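Local coordinates for glycosyl hydrolase, BNR repeat (Ralstonia eutropha, PDB 3B7F), which probably acts as a hydrolase, perhaps on glycosidic bonds, and folds as a seven-bladed beta-propeller with BNR repeats, at residues 130-142 / 174-186. Numbering follows the deposited sequence.
With EDO (1,2-ethanediol), chain K.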
ATOM      1  N   THR A 130     -13.244 -13.835   0.970  1.00 30.59           N
ATOM      2  CA  THR A 130     -13.668 -12.453   0.737  0.50 30.19           C
ATOM      3  C   THR A 130     -12.454 -11.521   0.569  1.00 31.15           C
ATOM      4  O   THR A 130     -11.499 -11.591   1.344  1.00 30.66           O
ATOM      5  CB  THR A 130     -14.619 -11.956   1.863  0.50 30.12           C
ATOM      6  OG1 THR A 130     -15.833 -12.724   1.825  0.50 23.07           O
ATOM      7  CG2 THR A 130     -14.958 -10.460   1.714  0.50 29.58           C
ATOM      8  N   TRP A 131     -12.478 -10.682  -0.471  1.00 30.59           N
ATOM      9  CA  TRP A 131     -11.436  -9.688  -0.752  1.00 30.15           C
ATOM     10  C   TRP A 131     -12.077  -8.386  -1.184  1.00 30.30           C
ATOM     11  O   TRP A 131     -13.241  -8.372  -1.604  1.00 29.25           O
ATOM     12  CB  TRP A 131     -10.549 -10.111  -1.923  1.00 31.16           C
ATOM     13  CG  TRP A 131      -9.643 -11.269  -1.682  1.00 32.89           C
ATOM     14  CD1 TRP A 131     -10.000 -12.567  -1.589  1.00 30.09           C
ATOM     15  CD2 TRP A 131      -8.211 -11.229  -1.576  1.00 34.69           C
ATOM     16  NE1 TRP A 131      -8.888 -13.346  -1.380  1.00 30.94           N
ATOM     17  CE2 TRP A 131      -7.775 -12.546  -1.365  1.00 31.12           C
ATOM     18  CE3 TRP A 131      -7.255 -10.197  -1.615  1.00 34.20           C
ATOM     19  CZ2 TRP A 131      -6.418 -12.873  -1.218  1.00 29.30           C
ATOM     20  CZ3 TRP A 131      -5.913 -10.522  -1.454  1.00 28.09           C
ATOM     21  CH2 TRP A 131      -5.513 -11.838  -1.256  1.00 26.94           C
ATOM     22  N   TYR A 132     -11.312  -7.300  -1.079  1.00 29.79           N
ATOM     23  CA  TYR A 132     -11.688  -6.001  -1.636  1.00 29.92           C
ATOM     24  C   TYR A 132     -10.651  -5.617  -2.675  1.00 27.37           C
ATOM     25  O   TYR A 132      -9.508  -6.003  -2.573  1.00 27.55           O
ATOM     26  CB  TYR A 132     -11.770  -4.906  -0.578  1.00 31.77           C
ATOM     27  CG  TYR A 132     -12.913  -5.101   0.372  1.00 33.17           C
ATOM     28  CD1 TYR A 132     -14.177  -4.582   0.094  1.00 36.29           C
ATOM     29  CD2 TYR A 132     -12.741  -5.831   1.534  1.00 34.14           C
ATOM     30  CE1 TYR A 132     -15.221  -4.783   0.947  1.00 32.75           C
ATOM     31  CE2 TYR A 132     -13.769  -6.034   2.388  1.00 33.51           C
ATOM     32  CZ  TYR A 132     -15.012  -5.515   2.104  1.00 36.00           C
ATOM     33  OH  TYR A 132     -16.027  -5.736   3.009  1.00 28.48           O
ATOM     34  N   ALA A 133     -11.092  -4.886  -3.689  1.00 27.49           N
ATOM     35  CA  ALA A 133     -10.251  -4.354  -4.734  1.00 27.33           C
ATOM     36  C   ALA A 133     -10.526  -2.849  -4.880  1.00 26.34           C
ATOM     37  O   ALA A 133     -11.683  -2.413  -4.831  1.00 24.05           O
ATOM     38  CB  ALA A 133     -10.507  -5.052  -6.045  1.00 27.68           C
ATOM     39  N   GLY A 134      -9.444  -2.083  -5.042  1.00 27.31           N
ATOM     40  CA  GLY A 134      -9.491  -0.649  -5.305  1.00 28.80           C
ATOM     41  C   GLY A 134      -8.990  -0.411  -6.725  1.00 27.87           C
ATOM     42  O   GLY A 134      -7.964  -0.964  -7.106  1.00 26.29           O
ATOM     43  N   THR A 135      -9.707   0.422  -7.483  1.00 28.45           N
ATOM     44  CA  THR A 135      -9.411   0.713  -8.886  1.00 28.40           C
ATOM     45  C   THR A 135      -8.997   2.157  -9.194  1.00 27.65           C
ATOM     46  O   THR A 135      -9.083   3.033  -8.343  1.00 27.46           O
ATOM     47  CB  THR A 135     -10.674   0.418  -9.800  1.00 29.47           C
ATOM     48  OG1 THR A 135     -11.776   1.249  -9.394  1.00 30.37           O
ATOM     49  CG2 THR A 135     -11.088  -1.072  -9.758  1.00 28.39           C
ATOM     50  N   SER A 136      -8.544   2.354 -10.439  1.00 28.73           N
ATOM     51  CA  SER A 136      -8.325   3.650 -11.053  1.00 30.55           C
ATOM     52  C   SER A 136      -9.296   3.692 -12.264  1.00 30.10           C
ATOM     53  O   SER A 136      -9.231   2.802 -13.097  1.00 30.41           O
ATOM     54  CB  SER A 136      -6.904   3.831 -11.556  1.00 31.42           C
ATOM     55  OG  SER A 136      -6.769   5.071 -12.248  1.00 30.18           O
ATOM     56  N   PRO A 137     -10.236   4.665 -12.327  1.00 30.00           N
ATOM     57  CA  PRO A 137     -10.542   5.729 -11.359  1.00 28.62           C
ATOM     58  C   PRO A 137     -11.149   5.138 -10.078  1.00 28.38           C
ATOM     59  O   PRO A 137     -11.415   3.940 -10.027  1.00 27.93           O
ATOM     60  CB  PRO A 137     -11.499   6.637 -12.122  1.00 27.31           C
ATOM     61  CG  PRO A 137     -12.184   5.744 -13.085  1.00 31.04           C
ATOM     62  CD  PRO A 137     -11.132   4.740 -13.496  1.00 30.70           C
ATOM     63  N   GLN A 138     -11.369   5.971  -9.066  1.00 29.26           N
ATOM     64  CA  GLN A 138     -11.747   5.481  -7.732  1.00 28.27           C
ATOM     65  C   GLN A 138     -12.988   4.611  -7.767  1.00 30.64           C
ATOM     66  O   GLN A 138     -14.015   5.006  -8.281  1.00 33.17           O
ATOM     67  CB  GLN A 138     -11.918   6.627  -6.696  1.00 31.16           C
ATOM     68  CG  GLN A 138     -10.702   7.584  -6.415  1.00 31.52           C
ATOM     69  CD  GLN A 138     -10.647   8.787  -7.330  1.00 32.91           C
ATOM     70  OE1 GLN A 138     -10.908   8.666  -8.535  1.00 30.62           O
ATOM     71  NE2 GLN A 138     -10.283   9.965  -6.772  1.00 25.55           N
ATOM     72  N   GLY A 139     -12.871   3.397  -7.246  1.00 31.63           N
ATOM     73  CA  GLY A 139     -13.984   2.454  -7.199  1.00 29.67           C
ATOM     74  C   GLY A 139     -13.585   1.358  -6.251  1.00 29.21           C
ATOM     75  O   GLY A 139     -12.391   1.040  -6.172  1.00 26.86           O
ATOM     76  N   LEU A 140     -14.566   0.849  -5.495  1.00 27.97           N
ATOM     77  CA  LEU A 140     -14.397  -0.222  -4.513  1.00 27.53           C
ATOM     78  C   LEU A 140     -15.234  -1.411  -4.984  1.00 29.27           C
ATOM     79  O   LEU A 140     -16.419  -1.256  -5.293  1.00 28.98           O
ATOM     80  CB  LEU A 140     -14.859   0.228  -3.124  1.00 27.96           C
ATOM     81  CG  LEU A 140     -14.622  -0.715  -1.941  1.00 27.66           C
ATOM     82  CD1 LEU A 140     -13.126  -0.872  -1.626  1.00 28.55           C
ATOM     83  CD2 LEU A 140     -15.393  -0.239  -0.724  1.00 24.35           C
ATOM     84  N   PHE A 141     -14.601  -2.580  -5.015  1.00 28.41           N
ATOM     85  CA  PHE A 141     -15.203  -3.833  -5.445  1.00 28.78           C
ATOM     86  C   PHE A 141     -14.935  -4.924  -4.407  1.00 29.76           C
ATOM     87  O   PHE A 141     -14.013  -4.816  -3.582  1.00 28.44           O
ATOM     88  CB  PHE A 141     -14.652  -4.256  -6.818  1.00 28.26           C
ATOM     89  CG  PHE A 141     -14.953  -3.264  -7.910  1.00 30.05           C
ATOM     90  CD1 PHE A 141     -14.124  -2.156  -8.124  1.00 32.05           C
ATOM     91  CD2 PHE A 141     -16.064  -3.413  -8.707  1.00 27.97           C
ATOM     92  CE1 PHE A 141     -14.417  -1.216  -9.132  1.00 31.79           C
ATOM     93  CE2 PHE A 141     -16.366  -2.489  -9.693  1.00 27.81           C
ATOM     94  CZ  PHE A 141     -15.545  -1.389  -9.916  1.00 29.20           C
ATOM     95  N   ARG A 142     -15.752  -5.970  -4.457  1.00 30.42           N
ATOM     96  CA  ARG A 142     -15.642  -7.073  -3.527  1.00 31.30           C
ATOM     97  C   ARG A 142     -15.822  -8.434  -4.218  1.00 29.88           C
ATOM     98  O   ARG A 142     -16.638  -8.584  -5.122  1.00 28.55           O
ATOM     99  CB  ARG A 142     -16.691  -6.911  -2.434  1.00 31.94           C
ATOM    100  CG  ARG A 142     -16.631  -7.969  -1.343  1.00 32.64           C
ATOM    101  CD  ARG A 142     -17.907  -8.051  -0.535  1.00 36.89           C
ATOM    102  NE  ARG A 142     -18.047  -7.010   0.468  1.00 40.09           N
ATOM    103  CZ  ARG A 142     -19.026  -6.096   0.574  1.00 41.90           C
ATOM    104  NH1 ARG A 142     -20.059  -6.013  -0.289  1.00 33.88           N
ATOM    105  NH2 ARG A 142     -18.974  -5.240   1.596  1.00 27.59           N
ATOM    106  N   PRO A 174      -0.844  12.370 -14.449  1.00 78.41           N
ATOM    107  CA  PRO A 174      -0.354  11.198 -13.713  1.00 77.36           C
ATOM    108  C   PRO A 174      -0.826   9.865 -14.378  1.00 77.23           C
ATOM    109  O   PRO A 174      -1.145   9.870 -15.579  1.00 76.87           O
ATOM    110  CB  PRO A 174      -0.946  11.426 -12.300  1.00 78.82           C
ATOM    111  CG  PRO A 174      -2.235  12.206 -12.527  1.00 78.81           C
ATOM    112  CD  PRO A 174      -2.047  12.973 -13.833  1.00 79.12           C
ATOM    113  N   ASP A 175      -0.799   8.740 -13.639  1.00 75.02           N
ATOM    114  CA  ASP A 175      -1.398   7.461 -14.101  1.00 72.29           C
ATOM    115  C   ASP A 175      -2.941   7.491 -14.030  1.00 69.32           C
ATOM    116  O   ASP A 175      -3.606   6.663 -14.676  1.00 69.47           O
ATOM    117  CB  ASP A 175      -0.893   6.251 -13.286  1.00 74.77           C
ATOM    118  CG  ASP A 175       0.541   5.806 -13.661  1.00 81.65           C
ATOM    119  OD1 ASP A 175       1.181   6.403 -14.568  1.00 82.92           O
ATOM    120  OD2 ASP A 175       1.020   4.819 -13.038  1.00 89.24           O
ATOM    121  N   GLY A 176      -3.480   8.415 -13.220  1.00 63.79           N
ATOM    122  CA  GLY A 176      -4.914   8.613 -13.015  1.00 59.11           C
ATOM    123  C   GLY A 176      -5.190   8.542 -11.524  1.00 49.51           C
ATOM    124  O   GLY A 176      -4.354   8.063 -10.776  1.00 46.23           O
ATOM    125  N   PRO A 177      -6.368   9.001 -11.085  1.00 43.16           N
ATOM    126  CA  PRO A 177      -6.706   8.972  -9.675  1.00 38.32           C
ATOM    127  C   PRO A 177      -7.064   7.537  -9.272  1.00 34.64           C
ATOM    128  O   PRO A 177      -7.500   6.755 -10.102  1.00 33.76           O
ATOM    129  CB  PRO A 177      -7.905   9.904  -9.599  1.00 37.43           C
ATOM    130  CG  PRO A 177      -8.594   9.702 -10.872  1.00 39.89           C
ATOM    131  CD  PRO A 177      -7.490   9.525 -11.886  1.00 45.13           C
ATOM    132  N   LYS A 178      -6.892   7.196  -8.014  1.00 32.07           N
ATOM    133  CA  LYS A 178      -7.052   5.802  -7.599  1.00 32.72           C
ATOM    134  C   LYS A 178      -7.517   5.631  -6.172  1.00 30.73           C
ATOM    135  O   LYS A 178      -7.357   6.522  -5.337  1.00 29.40           O
ATOM    136  CB  LYS A 178      -5.701   5.090  -7.744  1.00 34.08           C
ATOM    137  CG  LYS A 178      -4.646   5.643  -6.787  1.00 31.63           C
ATOM    138  CD  LYS A 178      -3.240   5.339  -7.205  1.00 38.80           C
ATOM    139  CE  LYS A 178      -2.754   6.145  -8.360  1.00 47.35           C
ATOM    140  NZ  LYS A 178      -1.270   6.241  -8.291  1.00 49.24           N
HETATM  141  N   MSE A 179      -8.037   4.435  -5.928  1.00 28.13           N
HETATM  142  CA  MSE A 179      -8.522   3.986  -4.655  1.00 29.11           C
HETATM  143  C   MSE A 179      -7.412   3.099  -4.104  1.00 29.87           C
HETATM  144  O   MSE A 179      -6.904   2.214  -4.803  1.00 28.40           O
HETATM  145  CB  MSE A 179      -9.803   3.192  -4.895  1.00 28.61           C
HETATM  146  CG  MSE A 179     -10.329   2.293  -3.788  1.00 41.59           C
HETATM  147 SE   MSE A 179     -11.576   3.010  -2.583  0.75 47.08          SE
HETATM  148  CE  MSE A 179     -13.008   3.569  -3.752  1.00 52.07           C
ATOM    149  N   HIS A 180      -7.043   3.302  -2.851  1.00 28.71           N
ATOM    150  CA  HIS A 180      -5.979   2.523  -2.256  1.00 27.10           C
ATOM    151  C   HIS A 180      -6.251   2.362  -0.773  1.00 28.27           C
ATOM    152  O   HIS A 180      -7.326   2.723  -0.307  1.00 27.99           O
ATOM    153  CB  HIS A 180      -4.636   3.220  -2.550  1.00 28.80           C
ATOM    154  CG  HIS A 180      -4.542   4.623  -2.040  1.00 24.67           C
ATOM    155  ND1 HIS A 180      -4.323   4.919  -0.709  1.00 22.73           N
ATOM    156  CD2 HIS A 180      -4.587   5.810  -2.687  1.00 26.07           C
ATOM    157  CE1 HIS A 180      -4.282   6.231  -0.556  1.00 29.75           C
ATOM    158  NE2 HIS A 180      -4.424   6.799  -1.742  1.00 24.43           N
ATOM    159  N   SER A 181      -5.285   1.791  -0.055  1.00 29.47           N
ATOM    160  CA  SER A 181      -5.324   1.657   1.382  1.00 28.88           C
ATOM    161  C   SER A 181      -6.664   1.166   1.940  1.00 28.78           C
ATOM    162  O   SER A 181      -7.229   1.778   2.847  1.00 28.24           O
ATOM    163  CB  SER A 181      -4.940   3.006   1.999  1.00 30.50           C
ATOM    164  OG  SER A 181      -3.694   3.432   1.513  1.00 26.10           O
ATOM    165  N   ILE A 182      -7.151   0.060   1.368  1.00 27.71           N
ATOM    166  CA  ILE A 182      -8.379  -0.576   1.794  1.00 27.71           C
ATOM    167  C   ILE A 182      -7.993  -1.437   3.003  1.00 28.24           C
ATOM    168  O   ILE A 182      -7.180  -2.375   2.922  1.00 29.33           O
ATOM    169  CB  ILE A 182      -9.061  -1.389   0.678  1.00 25.48           C
ATOM    170  CG1 ILE A 182      -9.416  -0.486  -0.503  1.00 29.79           C
ATOM    171  CG2 ILE A 182     -10.349  -2.059   1.205  1.00 25.37           C
ATOM    172  CD1 ILE A 182      -9.783  -1.261  -1.781  1.00 28.52           C
ATOM    173  N   LEU A 183      -8.586  -1.089   4.131  1.00 29.14           N
ATOM    174  CA  LEU A 183      -8.292  -1.679   5.412  1.00 26.50           C
ATOM    175  C   LEU A 183      -9.554  -2.299   6.007  1.00 28.84           C
ATOM    176  O   LEU A 183     -10.558  -1.617   6.102  1.00 29.94           O
ATOM    177  CB  LEU A 183      -7.797  -0.554   6.319  1.00 27.62           C
ATOM    178  CG  LEU A 183      -6.378   0.042   6.259  1.00 28.20           C
ATOM    179  CD1 LEU A 183      -5.686  -0.064   4.926  1.00 28.63           C
ATOM    180  CD2 LEU A 183      -6.394   1.482   6.847  1.00 22.28           C
ATOM    181  N   VAL A 184      -9.492  -3.577   6.388  1.00 30.68           N
ATOM    182  CA  VAL A 184     -10.581  -4.296   7.056  1.00 27.85           C
ATOM    183  C   VAL A 184     -10.164  -4.484   8.517  1.00 29.26           C
ATOM    184  O   VAL A 184      -9.160  -5.129   8.790  1.00 31.26           O
ATOM    185  CB  VAL A 184     -10.823  -5.672   6.407  1.00 28.32           C
ATOM    186  CG1 VAL A 184     -11.970  -6.461   7.161  1.00 18.49           C
ATOM    187  CG2 VAL A 184     -11.091  -5.504   4.901  1.00 19.70           C
ATOM    188  N   ASP A 185     -10.926  -3.932   9.449  1.00 29.85           N
ATOM    189  CA  ASP A 185     -10.588  -3.990  10.881  1.00 31.70           C
ATOM    190  C   ASP A 185     -10.491  -5.451  11.379  1.00 32.92           C
ATOM    191  O   ASP A 185     -11.426  -6.213  11.150  1.00 33.09           O
ATOM    192  CB  ASP A 185     -11.640  -3.205  11.685  1.00 30.62           C
ATOM    193  CG  ASP A 185     -11.189  -2.829  13.083  1.00 31.32           C
ATOM    194  OD1 ASP A 185     -10.665  -3.669  13.820  1.00 25.53           O
ATOM    195  OD2 ASP A 185     -11.414  -1.666  13.461  1.00 32.52           O
ATOM    196  N   PRO A 186      -9.354  -5.847  12.025  1.00 34.23           N
ATOM    197  CA  PRO A 186      -9.247  -7.225  12.533  1.00 33.75           C
ATOM    198  C   PRO A 186     -10.296  -7.602  13.582  1.00 34.70           C
ATOM    199  O   PRO A 186     -10.589  -8.781  13.747  1.00 36.62           O
ATOM    200  CB  PRO A 186      -7.844  -7.271  13.167  1.00 33.59           C
ATOM    201  CG  PRO A 186      -7.461  -5.853  13.387  1.00 33.81           C
ATOM    202  CD  PRO A 186      -8.113  -5.083  12.301  1.00 34.53           C
TER
HETATM  203  C1  EDO K 403      -4.689  -4.618   6.670  1.00 41.12           C
HETATM  204  O1  EDO K 403      -4.889  -3.363   7.371  1.00 40.33           O
HETATM  205  C2  EDO K 403      -5.807  -4.887   5.649  1.00 36.77           C
HETATM  206  O2  EDO K 403      -7.106  -4.989   6.274  1.00 33.66           O
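In Met179, a selenomethionine, CG lies opposite the backbone N (chi1 164°) and the chain then bends twice, which lays CE over the backbone of Gly139 and Leu140. Methyl CE comes 3.4 Å from Gly139 C and 3.9 Å from Leu140 CB. Nearer the backbone, Met179 CG is packed tightly against Gly134 CA at 3.4 Å. Ile182 turns CG1 to the side away from its carbonyl carbon (chi1 -60°), and its CD1 meets Leu140 CD1 at 3.4 Å, closer than usual for two methyls. Ile182 CD1 also touches the Gly134 backbone. Its other branch, CG2, reaches Tyr132 CB. Further along, Val184 CG2 sits against the Tyr132 ring, 3.7 Å from CE2.

These residues join two neighbouring blades of the seven-bladed propeller. Strands 131-136 and 139-143 are the middle strands of one blade. Strand 178-184 is the first strand of the next, and Ile194 of its second strand also touches Met179.

The polar links gather at the hairpin turn, where a cis peptide precedes Pro137. Met179 N donates to Thr135 O at 3.0 Å. Ser136 OG donates to Pro177 O at 2.8 Å, from above the carbonyl plane. CA-H groups of Ser136 and Pro137 approach that same oxygen. Gln138 crosses the Pro177 ring at about a right angle, with OE1 3.4 Å from Pro177 CB, while its NE2 is bound to Ser198 O.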